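Side-chain contacts in peptidase S9 prolyl oligopeptidase catalytic domain-containing protein (Pyrococcus horikoshii, PDB 4HXF), which probably cleaves peptides as a serine protease of the prolyl oligopeptidase family, assembling into a self-compartmentalizing hexamer: residues L539-L544 with H578-R583; A571-G576 with Y593-E598; I491-T496 with S554-H559. One frame throughout, in Å; residues are numbered along the deposited sequence.

Interaction 1 (L539-L544 with H578-R583). With Y3A (N-[(benzyloxy)carbonyl]glycyl-N-[(2S,3R)-4-chloro-3-hydroxy-1-phenylbutan-2-yl]glycinamide), chain B.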
# COMPACT_ATOMS: atom_id res chain seq x y z
N LEU A 539 -23.66 -1.09 38.22
CA LEU A 539 -22.94 -1.04 36.93
C LEU A 539 -23.79 -1.73 35.95
O LEU A 539 -24.17 -2.94 36.11
CB LEU A 539 -21.58 -1.75 37.01
CG LEU A 539 -20.84 -1.82 35.68
CD1 LEU A 539 -20.49 -0.45 35.04
CD2 LEU A 539 -19.59 -2.71 35.94
N LEU A 540 -24.13 -1.00 34.90
CA LEU A 540 -24.83 -1.53 33.72
C LEU A 540 -23.82 -1.78 32.62
O LEU A 540 -22.92 -0.94 32.34
CB LEU A 540 -25.94 -0.55 33.24
CG LEU A 540 -27.15 -0.51 34.15
CD1 LEU A 540 -27.88 0.88 34.00
CD2 LEU A 540 -28.08 -1.75 33.86
N ILE A 541 -23.87 -3.00 32.02
CA ILE A 541 -23.01 -3.34 30.90
C ILE A 541 -23.92 -3.66 29.76
O ILE A 541 -24.88 -4.45 29.92
CB ILE A 541 -22.13 -4.58 31.24
CG1 ILE A 541 -21.14 -4.24 32.34
CG2 ILE A 541 -21.36 -5.01 29.97
CD1 ILE A 541 -20.27 -5.34 32.93
N HIS A 542 -23.60 -3.14 28.58
CA HIS A 542 -24.36 -3.43 27.38
C HIS A 542 -23.43 -3.45 26.19
O HIS A 542 -22.26 -3.15 26.30
CB HIS A 542 -25.46 -2.42 27.13
CG HIS A 542 -26.71 -3.06 26.56
ND1 HIS A 542 -27.74 -3.52 27.37
CD2 HIS A 542 -27.06 -3.39 25.23
CE1 HIS A 542 -28.69 -4.05 26.57
NE2 HIS A 542 -28.27 -4.05 25.31
N SER A 543 -23.89 -4.06 25.07
CA SER A 543 -23.11 -4.08 23.87
C SER A 543 -23.95 -3.66 22.72
O SER A 543 -25.17 -3.91 22.68
CB SER A 543 -22.60 -5.49 23.63
OG SER A 543 -23.63 -6.44 23.62
N LEU A 544 -23.34 -3.03 21.75
CA LEU A 544 -24.12 -2.33 20.66
C LEU A 544 -24.73 -3.22 19.61
O LEU A 544 -25.54 -2.76 18.81
CB LEU A 544 -23.32 -1.26 19.95
CG LEU A 544 -23.10 0.01 20.81
CD1 LEU A 544 -22.27 1.08 20.02
CD2 LEU A 544 -24.43 0.62 21.27
N HIS A 578 -25.54 -10.43 22.09
CA HIS A 578 -26.05 -10.77 23.41
C HIS A 578 -25.05 -11.58 24.23
O HIS A 578 -24.89 -11.35 25.44
CB HIS A 578 -27.36 -11.54 23.18
CG HIS A 578 -28.23 -11.74 24.41
ND1 HIS A 578 -28.70 -10.70 25.23
CD2 HIS A 578 -28.83 -12.93 24.86
CE1 HIS A 578 -29.48 -11.21 26.19
NE2 HIS A 578 -29.57 -12.60 25.97
N GLY A 579 -24.34 -12.44 23.53
CA GLY A 579 -23.36 -13.34 24.17
C GLY A 579 -21.93 -12.81 24.23
O GLY A 579 -21.02 -13.61 24.40
N HIS A 580 -21.72 -11.50 24.08
CA HIS A 580 -20.37 -10.94 23.96
C HIS A 580 -19.45 -11.24 25.13
O HIS A 580 -18.23 -11.25 24.92
CB HIS A 580 -20.44 -9.45 23.73
CG HIS A 580 -20.90 -8.67 24.95
ND1 HIS A 580 -20.05 -7.86 25.68
CD2 HIS A 580 -22.17 -8.46 25.46
CE1 HIS A 580 -20.73 -7.24 26.66
NE2 HIS A 580 -22.05 -7.63 26.56
N SER A 581 -20.01 -11.58 26.31
CA SER A 581 -19.16 -11.78 27.50
C SER A 581 -18.26 -13.01 27.20
O SER A 581 -17.13 -13.11 27.70
CB SER A 581 -20.03 -11.97 28.74
OG SER A 581 -20.88 -13.11 28.53
N ILE A 582 -18.82 -13.92 26.40
CA ILE A 582 -18.08 -15.15 26.01
C ILE A 582 -17.66 -15.16 24.55
O ILE A 582 -16.68 -15.80 24.21
CB ILE A 582 -18.83 -16.47 26.44
CG1 ILE A 582 -20.23 -16.50 25.94
CG2 ILE A 582 -18.87 -16.64 28.00
CD1 ILE A 582 -20.83 -17.91 26.14
N ARG A 583 -18.27 -14.35 23.68
CA ARG A 583 -17.95 -14.39 22.23
C ARG A 583 -17.34 -13.15 21.63
O ARG A 583 -16.99 -13.16 20.46
CB ARG A 583 -19.23 -14.82 21.44
CG ARG A 583 -19.68 -16.27 21.73
CD ARG A 583 -20.71 -16.75 20.71
NE ARG A 583 -22.03 -16.19 20.99
CZ ARG A 583 -22.87 -16.60 21.96
NH1 ARG A 583 -22.54 -17.61 22.78
NH2 ARG A 583 -24.06 -16.01 22.14
N3 Y3A B . -33.47 -17.52 24.58
CA3 Y3A B . -34.21 -16.60 25.46
C3 Y3A B . -33.39 -15.31 25.48
O3 Y3A B . -32.56 -14.94 24.66
C4 Y3A B . -31.35 -13.70 27.67
O4 Y3A B . -31.67 -14.38 28.83
CA4 Y3A B . -32.65 -13.34 26.98
N4 Y3A B . -33.41 -14.60 26.86
CB4 Y3A B . -33.65 -12.48 27.81
CG4 Y3A B . -34.92 -12.16 27.09
CD1 Y3A B . -35.00 -11.39 25.92
CD2 Y3A B . -36.12 -12.60 27.63
CE1 Y3A B . -36.20 -11.10 25.29
CE2 Y3A B . -37.33 -12.32 27.01
CZ4 Y3A B . -37.36 -11.61 25.85
C15 Y3A B . -30.17 -14.15 26.73
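S543 lies over one face of the H580 imidazole: its CB sits above the middle of the ring, 3.6 Å from the centroid and 14° off the normal, a CH-pi contact. The hydroxyl stays over the same face but out past the rim, S543 OG 3.1 Å from H580 CD2. At the edge of the ring is I541, whose CG2 lies 4.0 Å from H580 CE1. That methyl is the branch that runs anti to the I541 backbone N, with CG1 taking the place beside it. H580 needs its own turn at CB (chi1 70°, CG between the backbone N and the carbonyl carbon) to carry the ring back from the start of the short helix to strand 538-543.

The polar atoms of this buried pair find their partners beyond the two segments. S543 OG bonds to the carbonyls of G576 and A577 and to N489 ND2, while the other end of the same amide, N489 OD1, bonds to H580 NE2; H580 ND1 is bonded to H588. At the helix start G579 is the N-cap, and its carbonyl O accepts from both I582 N and R583 N.

One residue before the cap, H578 turns away from the strand, and its NE2 is covalently joined to C15 of the inhibitor at 1.8 Å. Its ND1 is bonded to D546 OD2, an arrangement consistent with a Ser-His-Asp triad completed by S466. What the chemistry implies is division of labour between two histidines: H578 takes the alkylating group, whereas H580, gripped at both nitrogens and covered by S543, has its ring rotation fixed beside I541 and S543.

Interaction 2 (A571-G576 with Y593-E598)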
# COMPACT_ATOMS: atom_id res chain seq x y z
N ALA A 571 -21.29 0.87 30.98
CA ALA A 571 -20.22 0.49 30.06
C ALA A 571 -20.89 -0.02 28.81
O ALA A 571 -21.62 -1.04 28.90
CB ALA A 571 -19.26 -0.55 30.71
N ILE A 572 -20.69 0.63 27.67
CA ILE A 572 -21.32 0.29 26.40
C ILE A 572 -20.25 -0.20 25.46
O ILE A 572 -19.36 0.54 25.00
CB ILE A 572 -22.09 1.45 25.76
CG1 ILE A 572 -23.12 1.98 26.78
CG2 ILE A 572 -22.76 0.96 24.46
CD1 ILE A 572 -23.81 3.29 26.30
N PHE A 573 -20.16 -1.53 25.31
CA PHE A 573 -19.17 -2.09 24.41
C PHE A 573 -19.61 -1.88 22.97
O PHE A 573 -20.79 -2.02 22.64
CB PHE A 573 -19.04 -3.59 24.73
CG PHE A 573 -18.18 -3.87 25.97
CD1 PHE A 573 -18.72 -3.65 27.23
CD2 PHE A 573 -16.79 -4.13 25.90
CE1 PHE A 573 -17.97 -3.81 28.35
CE2 PHE A 573 -16.06 -4.26 27.03
CZ PHE A 573 -16.62 -4.05 28.26
N LYS A 574 -18.68 -1.40 22.20
CA LYS A 574 -18.91 -0.86 20.85
C LYS A 574 -19.25 -1.99 19.88
O LYS A 574 -19.98 -1.73 18.91
CB LYS A 574 -17.69 -0.11 20.37
CG LYS A 574 -17.38 1.18 21.19
CD LYS A 574 -16.40 1.98 20.35
CE LYS A 574 -15.69 2.99 21.22
NZ LYS A 574 -14.53 3.60 20.58
N LYS A 575 -18.75 -3.19 20.14
CA LYS A 575 -19.10 -4.38 19.37
C LYS A 575 -19.64 -5.43 20.31
O LYS A 575 -19.54 -5.34 21.53
CB LYS A 575 -17.90 -4.97 18.59
CG LYS A 575 -17.18 -4.01 17.66
CD LYS A 575 -18.10 -3.54 16.53
N GLY A 576 -20.31 -6.40 19.73
CA GLY A 576 -20.74 -7.55 20.46
C GLY A 576 -22.26 -7.74 20.51
O GLY A 576 -23.02 -6.82 20.79
N TYR A 593 -14.04 -8.43 31.88
CA TYR A 593 -13.71 -9.13 33.11
C TYR A 593 -13.05 -8.22 34.14
O TYR A 593 -13.33 -8.32 35.36
CB TYR A 593 -12.86 -10.38 32.86
CG TYR A 593 -13.51 -11.53 32.08
CD1 TYR A 593 -12.88 -12.07 30.94
CD2 TYR A 593 -14.67 -12.05 32.49
CE1 TYR A 593 -13.44 -13.17 30.31
CE2 TYR A 593 -15.31 -13.11 31.82
CZ TYR A 593 -14.64 -13.67 30.72
OH TYR A 593 -15.21 -14.74 30.06
N LYS A 594 -12.19 -7.30 33.69
CA LYS A 594 -11.47 -6.47 34.63
C LYS A 594 -12.46 -5.44 35.25
O LYS A 594 -12.47 -5.17 36.48
CB LYS A 594 -10.36 -5.75 33.88
CG LYS A 594 -9.60 -4.79 34.78
CD LYS A 594 -8.93 -5.46 35.98
CE LYS A 594 -7.90 -4.56 36.67
NZ LYS A 594 -7.31 -5.10 37.95
N LEU A 595 -13.39 -4.91 34.42
CA LEU A 595 -14.47 -4.02 34.94
C LEU A 595 -15.33 -4.72 35.99
O LEU A 595 -15.64 -4.18 37.06
CB LEU A 595 -15.41 -3.50 33.84
CG LEU A 595 -14.91 -2.47 32.83
CD1 LEU A 595 -15.91 -2.28 31.69
CD2 LEU A 595 -14.67 -1.15 33.60
N PHE A 596 -15.72 -5.96 35.67
CA PHE A 596 -16.58 -6.73 36.52
C PHE A 596 -15.89 -6.93 37.86
O PHE A 596 -16.47 -6.68 38.93
CB PHE A 596 -16.83 -8.05 35.82
CG PHE A 596 -17.75 -9.04 36.54
CD1 PHE A 596 -19.08 -9.17 36.17
CD2 PHE A 596 -17.25 -9.92 37.51
CE1 PHE A 596 -19.92 -10.06 36.81
CE2 PHE A 596 -18.06 -10.87 38.10
CZ PHE A 596 -19.42 -10.89 37.79
N MET A 597 -14.65 -7.39 37.84
CA MET A 597 -14.01 -7.69 39.10
C MET A 597 -13.74 -6.42 39.90
O MET A 597 -13.95 -6.44 41.12
CB MET A 597 -12.76 -8.63 38.93
CG MET A 597 -11.60 -8.08 38.18
SD MET A 597 -10.51 -9.41 37.44
CE MET A 597 -9.10 -8.82 38.33
N GLU A 598 -13.34 -5.35 39.24
CA GLU A 598 -13.07 -4.14 39.98
C GLU A 598 -14.27 -3.43 40.56
O GLU A 598 -14.20 -2.87 41.65
CB GLU A 598 -12.25 -3.15 39.15
CG GLU A 598 -10.83 -3.63 38.85
CD GLU A 598 -10.03 -3.93 40.12
OE1 GLU A 598 -10.15 -3.12 41.09
OE2 GLU A 598 -9.34 -5.01 40.18
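L595 brings one methyl to two residues of the strand at once. Its CD1 lies 3.9 Å from A571 CB and also 3.9 Å from F573 CZ, and these two touches make the whole contact, which buries only 84 Å². A571 and F573 are alternate residues of strand 568-573, so both project on the helix side, and the leucine methyl meets the pair. F573 and L595 come from opposite directions; the ring, with CG beside its backbone N (chi1 -79°), offers the far atom CZ. The L595 chain is extended at its second torsion (chi2 170°), which drives CD1 outward from the helix. L595 was modelled in two conformers, and the distances hold for the one described here.

This packed part is wholly buried and apolar, and more protein closes round it: V613 and L617 of helix 613-617 touch L595, H588 meets the F573 ring, and F131 and F133 of a second subunit lie against F573, L595 and A571. Away from the methyl contact the surroundings turn polar. Next to L595 on the helix, K594 reaches one turn along to E598, NZ to OE2 3.0 Å, a salt bridge that meets the carboxylate from above, 50° out of its plane, while E598 OE1 pairs with R602. The solvent side lies past the strand, where K575 is exposed, its last side-chain atoms not modelled, and K574 reaches D128 O of the second subunit.

In this chain 568-573 is the outermost strand of the mixed sheet, yet residues 571-573 pair antiparallel with a strand of that second subunit, carrying the sheet across the interface. A C-terminal helix laid on the last strand of a largely parallel sheet is the arrangement of the alpha/beta-hydrolase fold.

Interaction 3 (I491-T496 with S554-H559); sequences ISYWLT and SLMFYH. With Y3A (N-[(benzyloxy)carbonyl]glycyl-N-[(2S,3R)-4-chloro-3-hydroxy-1-phenylbutan-2-yl]glycinamide), chain B.
The lining of the inhibitor pocket is backed here by a helix: the turn 491-493 and the first turn of helix 494-500 give I491 and W494 to the bound group and S492, Y493 and T496 to helix 552-563. S492 rests on F557, the two CB atoms 3.7 Å apart. Its OG, held between backbone N and carbonyl carbon (chi1 64°), is equally near F557 CB but has its polar partner in Q553 O.

M556 works the other half. Its chain bends at the last torsion (chi3 -59°), and the methyl CE meets T496 OG1 tip to tip at 3.7 Å; it also lies 4.1 Å from Y493 CB, near the plane of the tyrosine ring at its edge. The T496 hydroxyl bonds to D552 OD1; its approach to the M556 methyl is van der Waals contact. Y493 is the N-cap residue, and its OH bonds to that of Y493 in a second subunit.

On the pocket side, I491 CG2 lies 3.7 Å above the centre of the W494 ring. W494 CZ3 is 3.9 Å from Y3A CE2, an atom of the inhibitor phenyl. I491 CD1 is likewise 3.9 Å from Y3A CB4.

Helix 467-478 adjoins both segments, with N473 touching S492 and F557. On its sheet side, helix 552-563 sets S554, F557 and Y558 on strand 538-543, and S554 and Y558 also reach strand 568-573, so helix 552-563 lies between the pocket turn and the central sheet.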
# COMPACT_ATOMS: atom_id res chain seq x y z
N ILE A 491 -33.07 -6.55 30.90
CA ILE A 491 -34.33 -5.88 30.69
C ILE A 491 -34.68 -5.00 31.86
O ILE A 491 -34.62 -5.42 32.99
CB ILE A 491 -35.47 -6.94 30.47
CG1 ILE A 491 -35.18 -7.88 29.33
CG2 ILE A 491 -36.82 -6.20 30.26
CD1 ILE A 491 -34.66 -9.27 29.82
N SER A 492 -35.01 -3.76 31.53
CA SER A 492 -35.63 -2.78 32.41
C SER A 492 -37.11 -2.48 32.07
O SER A 492 -37.80 -2.05 33.01
CB SER A 492 -34.87 -1.44 32.58
OG SER A 492 -34.79 -0.71 31.39
N TYR A 493 -37.51 -2.63 30.82
CA TYR A 493 -38.86 -2.38 30.42
C TYR A 493 -39.39 -3.34 29.43
O TYR A 493 -38.94 -3.37 28.26
CB TYR A 493 -38.99 -0.92 29.90
CG TYR A 493 -40.36 -0.38 29.58
CD1 TYR A 493 -41.54 -1.00 30.12
CD2 TYR A 493 -40.57 0.77 28.87
CE1 TYR A 493 -42.80 -0.52 29.87
CE2 TYR A 493 -41.81 1.26 28.63
CZ TYR A 493 -42.96 0.62 29.10
OH TYR A 493 -44.18 1.14 28.91
N TRP A 494 -40.36 -4.19 29.86
CA TRP A 494 -40.86 -5.18 28.94
C TRP A 494 -41.52 -4.65 27.68
O TRP A 494 -41.49 -5.35 26.62
CB TRP A 494 -41.80 -6.18 29.65
CG TRP A 494 -41.07 -6.97 30.68
CD1 TRP A 494 -41.20 -6.91 32.05
CD2 TRP A 494 -40.12 -8.03 30.41
NE1 TRP A 494 -40.36 -7.85 32.64
CE2 TRP A 494 -39.65 -8.49 31.68
CE3 TRP A 494 -39.58 -8.54 29.26
CZ2 TRP A 494 -38.75 -9.54 31.82
CZ3 TRP A 494 -38.67 -9.60 29.40
CH2 TRP A 494 -38.25 -10.05 30.66
N LEU A 495 -42.15 -3.49 27.69
CA LEU A 495 -42.88 -3.10 26.52
C LEU A 495 -41.92 -2.83 25.36
O LEU A 495 -42.19 -3.22 24.21
CB LEU A 495 -43.73 -1.83 26.72
CG LEU A 495 -44.70 -1.53 25.59
CD1 LEU A 495 -45.74 -2.61 25.33
CD2 LEU A 495 -45.49 -0.26 25.78
N THR A 496 -40.75 -2.21 25.63
CA THR A 496 -39.77 -2.04 24.56
C THR A 496 -39.10 -3.34 24.14
O THR A 496 -38.60 -3.47 23.02
CB THR A 496 -38.75 -0.93 24.87
OG1 THR A 496 -37.97 -1.33 25.98
CG2 THR A 496 -39.52 0.38 25.13
N SER A 554 -30.68 -1.07 28.90
CA SER A 554 -29.67 -0.56 29.85
C SER A 554 -29.66 0.94 29.89
O SER A 554 -29.62 1.51 30.99
CB SER A 554 -28.24 -1.08 29.66
OG SER A 554 -28.16 -2.51 29.88
N LEU A 555 -29.69 1.59 28.71
CA LEU A 555 -29.46 3.05 28.72
C LEU A 555 -30.65 3.81 29.33
O LEU A 555 -30.49 4.83 30.06
CB LEU A 555 -29.08 3.54 27.33
CG LEU A 555 -28.76 5.05 27.20
CD1 LEU A 555 -27.66 5.41 28.24
CD2 LEU A 555 -28.30 5.43 25.75
N MET A 556 -31.87 3.33 29.11
CA MET A 556 -33.04 3.99 29.72
C MET A 556 -32.94 3.90 31.23
O MET A 556 -33.24 4.86 31.89
CB MET A 556 -34.39 3.47 29.19
CG MET A 556 -34.67 3.70 27.77
SD MET A 556 -36.38 3.28 27.32
CE MET A 556 -36.48 1.57 27.78
N PHE A 557 -32.62 2.73 31.76
CA PHE A 557 -32.48 2.49 33.17
C PHE A 557 -31.36 3.39 33.76
O PHE A 557 -31.58 4.08 34.77
CB PHE A 557 -32.30 1.04 33.48
CG PHE A 557 -32.58 0.63 34.92
CD1 PHE A 557 -33.71 1.02 35.67
CD2 PHE A 557 -31.79 -0.36 35.50
CE1 PHE A 557 -33.89 0.59 36.96
CE2 PHE A 557 -32.04 -0.84 36.78
CZ PHE A 557 -33.12 -0.44 37.46
N TYR A 558 -30.24 3.45 33.08
CA TYR A 558 -29.15 4.34 33.42
C TYR A 558 -29.58 5.81 33.48
O TYR A 558 -29.41 6.49 34.54
CB TYR A 558 -28.01 4.19 32.42
CG TYR A 558 -26.86 5.17 32.71
CD1 TYR A 558 -25.99 4.97 33.76
CD2 TYR A 558 -26.76 6.33 32.00
CE1 TYR A 558 -25.00 5.91 34.06
CE2 TYR A 558 -25.82 7.30 32.30
CZ TYR A 558 -24.93 7.06 33.35
OH TYR A 558 -23.97 7.98 33.71
N HIS A 559 -30.21 6.33 32.40
CA HIS A 559 -30.62 7.73 32.43
C HIS A 559 -31.63 8.09 33.53
O HIS A 559 -31.56 9.14 34.17
CB HIS A 559 -31.23 8.17 31.08
CG HIS A 559 -30.26 8.33 29.97
ND1 HIS A 559 -30.63 8.32 28.65
CD2 HIS A 559 -28.88 8.73 29.98
CE1 HIS A 559 -29.50 8.67 27.87
NE2 HIS A 559 -28.48 8.92 28.70
N3 Y3A B . -33.47 -17.52 24.58
CA3 Y3A B . -34.21 -16.60 25.46
C3 Y3A B . -33.39 -15.31 25.48
O3 Y3A B . -32.56 -14.94 24.66
C4 Y3A B . -31.35 -13.70 27.67
O4 Y3A B . -31.67 -14.38 28.83
CA4 Y3A B . -32.65 -13.34 26.98
N4 Y3A B . -33.41 -14.60 26.86
CB4 Y3A B . -33.65 -12.48 27.81
CG4 Y3A B . -34.92 -12.16 27.09
CD1 Y3A B . -35.00 -11.39 25.92
CD2 Y3A B . -36.12 -12.60 27.63
CE1 Y3A B . -36.20 -11.10 25.29
CE2 Y3A B . -37.33 -12.32 27.01
CZ4 Y3A B . -37.36 -11.61 25.85
C15 Y3A B . -30.17 -14.15 26.73

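Going from the N terminus, 491-496 comes first and waits for 554-559, so interaction 3 closes a loop that contains strand 538-543. That strand opens interaction 1, which closes only at 578-583; the two loops therefore cross. Interaction 2 opens at 571-576, inside the loop of interaction 1, and ends beyond it at 593-598, crossing it in turn, whereas interactions 2 and 3 follow in series. Strand pairing joins 1 and 2: L540 O and H542 O probably accept from A571 N and F573 N. H542 ND1 and S554 OG join 1 to 3. Together they tie pocket turn, sheet edge and C-terminal helices.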